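Local coordinates for protein dihydrodipicolinate synthase (Agrobacterium tumefaciens, PDB 3B4U) that probably catalyses the condensation of pyruvate with aspartate semialdehyde in lysine biosynthesis, or a related aldolase-type lyase reaction, at residues Thr13-Lys16 and Thr20-Ile23; Thr42-Thr47 and Arg56-Ile61. All coordinates share one frame; numbering follows the deposited sequence.

Contact 1 of 2, residues Thr13-Lys16 and Thr20-Ile23; sequences TPFK and TVDI
In the loop that leads from the first barrel strand, 6-10, to helix 23-35, Phe15 and Val21 form a single antiparallel bridge within the TIM-barrel fold. Two backbone bonds flank the pair. Asp22 N gives its hydrogen to Pro14 O at 2.9 Å, and Lys16 N gives its own to Thr20 O at 2.8 Å. The second bond runs nearly straight out from the carbonyl of Thr20, at a C=O...N angle of 172°. Phe15 CA also meets Thr20 O in a CA-H...O contact. Val21 CG2 packs at 3.8 Å from Phe15 CE1 and also touches Thr13 CG2. Met26 of helix 23-35 continues this apolar patch.

Asp22 is the N-cap residue of that helix, and its OD1 accepts the N-H of Ala25. Its CG lies anti to the backbone N (chi1 -169°), which turns the carboxylate toward Lys16. The lysine chain runs extended past Thr20 OG1 and bends only at its last torsion, chi4 -68°. This brings NZ to 3.3 Å from Asp22 OD2 in a salt bridge. One water closes the triangle: it accepts from Lys16 NZ and donates to Asp22 OD2 at 2.7 Å.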
# COMPACT_ATOMS: atom_id res chain seq x y z
N THR B 13 9.97 -6.26 -14.65
CA THR B 13 11.15 -6.40 -13.81
C THR B 13 11.51 -7.87 -13.77
O THR B 13 10.70 -8.67 -13.28
CB THR B 13 10.89 -5.89 -12.39
OG1 THR B 13 10.49 -4.51 -12.44
CG2 THR B 13 12.13 -6.01 -11.52
N PRO B 14 12.70 -8.27 -14.25
CA PRO B 14 13.10 -9.66 -14.25
C PRO B 14 13.77 -10.04 -12.94
O PRO B 14 14.60 -9.30 -12.44
CB PRO B 14 14.08 -9.76 -15.42
CG PRO B 14 14.75 -8.41 -15.46
CD PRO B 14 13.71 -7.42 -14.91
N PHE B 15 13.43 -11.22 -12.43
CA PHE B 15 14.02 -11.76 -11.21
C PHE B 15 14.80 -13.05 -11.49
O PHE B 15 14.35 -13.90 -12.23
CB PHE B 15 12.96 -12.06 -10.16
CG PHE B 15 12.09 -10.88 -9.88
CD1 PHE B 15 12.58 -9.78 -9.18
CD2 PHE B 15 10.77 -10.85 -10.33
CE1 PHE B 15 11.78 -8.66 -8.95
CE2 PHE B 15 9.98 -9.75 -10.09
CZ PHE B 15 10.48 -8.66 -9.41
N LYS B 16 15.95 -13.17 -10.84
CA LYS B 16 16.72 -14.43 -10.85
C LYS B 16 16.05 -15.47 -9.99
O LYS B 16 15.13 -15.17 -9.25
CB LYS B 16 18.10 -14.17 -10.30
CG LYS B 16 18.88 -13.17 -11.10
CD LYS B 16 20.32 -13.07 -10.60
CE LYS B 16 21.02 -11.92 -11.26
NZ LYS B 16 21.22 -12.20 -12.71
N THR B 20 16.46 -12.07 -6.55
CA THR B 20 17.02 -10.73 -6.77
C THR B 20 16.74 -10.26 -8.20
O THR B 20 16.47 -11.06 -9.08
CB THR B 20 18.52 -10.68 -6.49
OG1 THR B 20 19.20 -11.53 -7.40
CG2 THR B 20 18.82 -11.11 -5.06
N VAL B 21 16.80 -8.95 -8.43
CA VAL B 21 16.57 -8.39 -9.76
C VAL B 21 17.73 -8.71 -10.68
O VAL B 21 18.88 -8.56 -10.29
CB VAL B 21 16.30 -6.88 -9.64
CG1 VAL B 21 16.22 -6.22 -11.06
CG2 VAL B 21 15.02 -6.63 -8.86
N ASP B 22 17.44 -9.18 -11.88
CA ASP B 22 18.46 -9.36 -12.93
C ASP B 22 18.65 -8.05 -13.64
O ASP B 22 17.98 -7.74 -14.61
CB ASP B 22 18.04 -10.47 -13.88
CG ASP B 22 19.13 -10.90 -14.82
OD1 ASP B 22 19.98 -10.07 -15.15
OD2 ASP B 22 19.11 -12.06 -15.28
N ILE B 23 19.54 -7.25 -13.10
CA ILE B 23 19.68 -5.89 -13.58
C ILE B 23 20.16 -5.83 -15.03
O ILE B 23 19.67 -5.01 -15.82
CB ILE B 23 20.59 -5.05 -12.65
CG1 ILE B 23 20.57 -3.58 -13.04
CG2 ILE B 23 22.04 -5.56 -12.64
CD1 ILE B 23 19.23 -2.93 -13.04
O HOH W 1 19.77 -14.49 -14.29

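Contact 2 of 2, residues Thr42-Thr47 and Arg56-Ile61; sequences TLFGTT and RERQAI
The Phe44 ring points from the C-terminal end of strand 40-43 at helix 57-67, where Arg58 and Ile61 receive it differently. Arg58 covers one face. Its CB stands 3.9 Å from the ring centroid, 16° off the normal, in a CH-pi contact. Ile61 lies at the rim instead, with CG2 3.7 Å from Phe44 CZ near the ring plane. The opposite face is covered by Leu43 CB, so the ring sits between its own chain neighbour and the helix.

The arginine chain curls back over the phenylalanine. Its CG is between the backbone N and the carbonyl carbon (chi1 65°), and a bend at chi3 carries the guanidinium beyond the ring rim, beside CB and CD2, with Phe44 CD2 over one of its faces. NH1 comes to 3.5 Å from Phe44 CB, and CZ lies 3.6 Å from Phe44 CD2. The two planes are 48° apart, so this is a tilted approach and not a parallel stack. The guanidinium is buried, and NH2 donates to Gly78 O.

The contact is side-chain packing between the strand and helix of the beta-alpha-beta unit 40-43, 57-67 and 75-79. Arg58 also packs on Thr77 and Val79 of strand 75-79, while Ile61 meets Ile23 and Met26 of helix 23-35.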
# COMPACT_ATOMS: atom_id res chain seq x y z
N THR B 42 9.10 3.20 -18.19
CA THR B 42 8.60 3.47 -16.84
C THR B 42 9.03 2.30 -15.97
O THR B 42 8.65 1.15 -16.21
CB THR B 42 7.09 3.64 -16.81
OG1 THR B 42 6.75 4.79 -17.57
CG2 THR B 42 6.58 3.82 -15.41
N LEU B 43 9.86 2.60 -14.97
CA LEU B 43 10.33 1.61 -14.02
C LEU B 43 9.47 1.62 -12.78
O LEU B 43 9.04 2.68 -12.34
CB LEU B 43 11.77 1.94 -13.60
CG LEU B 43 12.75 2.15 -14.74
CD1 LEU B 43 14.15 2.34 -14.16
CD2 LEU B 43 12.69 1.05 -15.81
N PHE B 44 9.23 0.46 -12.18
CA PHE B 44 8.59 0.37 -10.88
C PHE B 44 7.13 0.78 -10.96
O PHE B 44 6.57 1.25 -9.96
CB PHE B 44 9.33 1.18 -9.76
CG PHE B 44 10.82 1.24 -9.91
CD1 PHE B 44 11.60 0.10 -9.96
CD2 PHE B 44 11.46 2.48 -9.92
CE1 PHE B 44 12.96 0.19 -10.08
CE2 PHE B 44 12.86 2.53 -10.03
CZ PHE B 44 13.57 1.40 -10.11
N GLY B 45 6.47 0.60 -12.10
CA GLY B 45 5.02 0.75 -12.16
C GLY B 45 4.35 -0.56 -11.79
O GLY B 45 4.99 -1.51 -11.34
N THR B 46 3.05 -0.64 -12.03
CA THR B 46 2.28 -1.82 -11.70
C THR B 46 2.82 -3.05 -12.43
O THR B 46 3.05 -4.10 -11.82
CB THR B 46 0.81 -1.57 -12.02
OG1 THR B 46 0.34 -0.44 -11.27
CG2 THR B 46 -0.06 -2.78 -11.69
N THR B 47 3.05 -2.92 -13.73
CA THR B 47 3.54 -4.01 -14.57
C THR B 47 4.97 -4.40 -14.24
O THR B 47 5.41 -5.51 -14.49
CB THR B 47 3.38 -3.65 -16.07
OG1 THR B 47 2.04 -3.21 -16.29
CG2 THR B 47 3.68 -4.85 -16.95
N ARG B 56 15.52 0.25 -1.17
CA ARG B 56 16.93 0.23 -1.54
C ARG B 56 17.13 -0.36 -2.92
O ARG B 56 17.91 0.17 -3.71
CB ARG B 56 17.76 -0.53 -0.49
CG ARG B 56 17.77 0.14 0.85
CD ARG B 56 18.60 -0.60 1.87
NE ARG B 56 18.04 -1.88 2.28
CZ ARG B 56 18.62 -3.05 2.06
NH1 ARG B 56 19.70 -3.18 1.29
NH2 ARG B 56 18.10 -4.12 2.62
N GLU B 57 16.38 -1.42 -3.26
CA GLU B 57 16.50 -1.99 -4.58
C GLU B 57 16.24 -0.98 -5.69
O GLU B 57 16.97 -0.93 -6.68
CB GLU B 57 15.52 -3.15 -4.75
CG GLU B 57 15.90 -4.41 -4.04
CD GLU B 57 14.91 -5.50 -4.25
OE1 GLU B 57 13.69 -5.25 -4.25
OE2 GLU B 57 15.35 -6.66 -4.39
N ARG B 58 15.23 -0.14 -5.52
CA ARG B 58 14.92 0.81 -6.58
C ARG B 58 16.05 1.81 -6.78
O ARG B 58 16.25 2.29 -7.90
CB ARG B 58 13.59 1.50 -6.31
CG ARG B 58 13.51 2.38 -5.11
CD ARG B 58 12.09 2.92 -4.94
NE ARG B 58 11.79 3.99 -5.90
CZ ARG B 58 10.73 4.01 -6.71
NH1 ARG B 58 9.85 3.03 -6.79
NH2 ARG B 58 10.58 5.06 -7.48
N GLN B 59 16.74 2.17 -5.70
CA GLN B 59 17.88 3.08 -5.80
C GLN B 59 19.03 2.44 -6.56
O GLN B 59 19.65 3.08 -7.40
CB GLN B 59 18.30 3.53 -4.40
CG GLN B 59 17.20 4.31 -3.67
CD GLN B 59 17.51 4.61 -2.22
OE1 GLN B 59 18.04 3.79 -1.48
NE2 GLN B 59 17.08 5.76 -1.79
N ALA B 60 19.30 1.18 -6.28
CA ALA B 60 20.33 0.44 -6.99
C ALA B 60 19.97 0.31 -8.47
O ALA B 60 20.82 0.48 -9.33
CB ALA B 60 20.52 -0.93 -6.35
N ILE B 61 18.71 0.01 -8.78
CA ILE B 61 18.28 -0.17 -10.14
C ILE B 61 18.39 1.13 -10.92
O ILE B 61 18.94 1.16 -12.03
CB ILE B 61 16.86 -0.74 -10.18
CG1 ILE B 61 16.85 -2.19 -9.66
CG2 ILE B 61 16.28 -0.69 -11.60
CD1 ILE B 61 15.47 -2.69 -9.25

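From the N terminus, strand 6-10 runs into the loop that contact 1 closes on itself, with three residues between its segments, just ahead of helix 23-35. The chain then passes through that helix into strand 40-43. Contact 2 follows, spanning the connection between this strand and helix 57-67, with eight residues between its segments. The two contacts are in series and neither nests in nor crosses the other. Their centres lie 11 Å apart, and they meet through Ile61: its CD1 is 4.0 Å from Val21 CG2, and its CG2 is 4.0 Å from Ile23 CD1. Together they join the first two strand-helix units of the barrel at neighbouring helices.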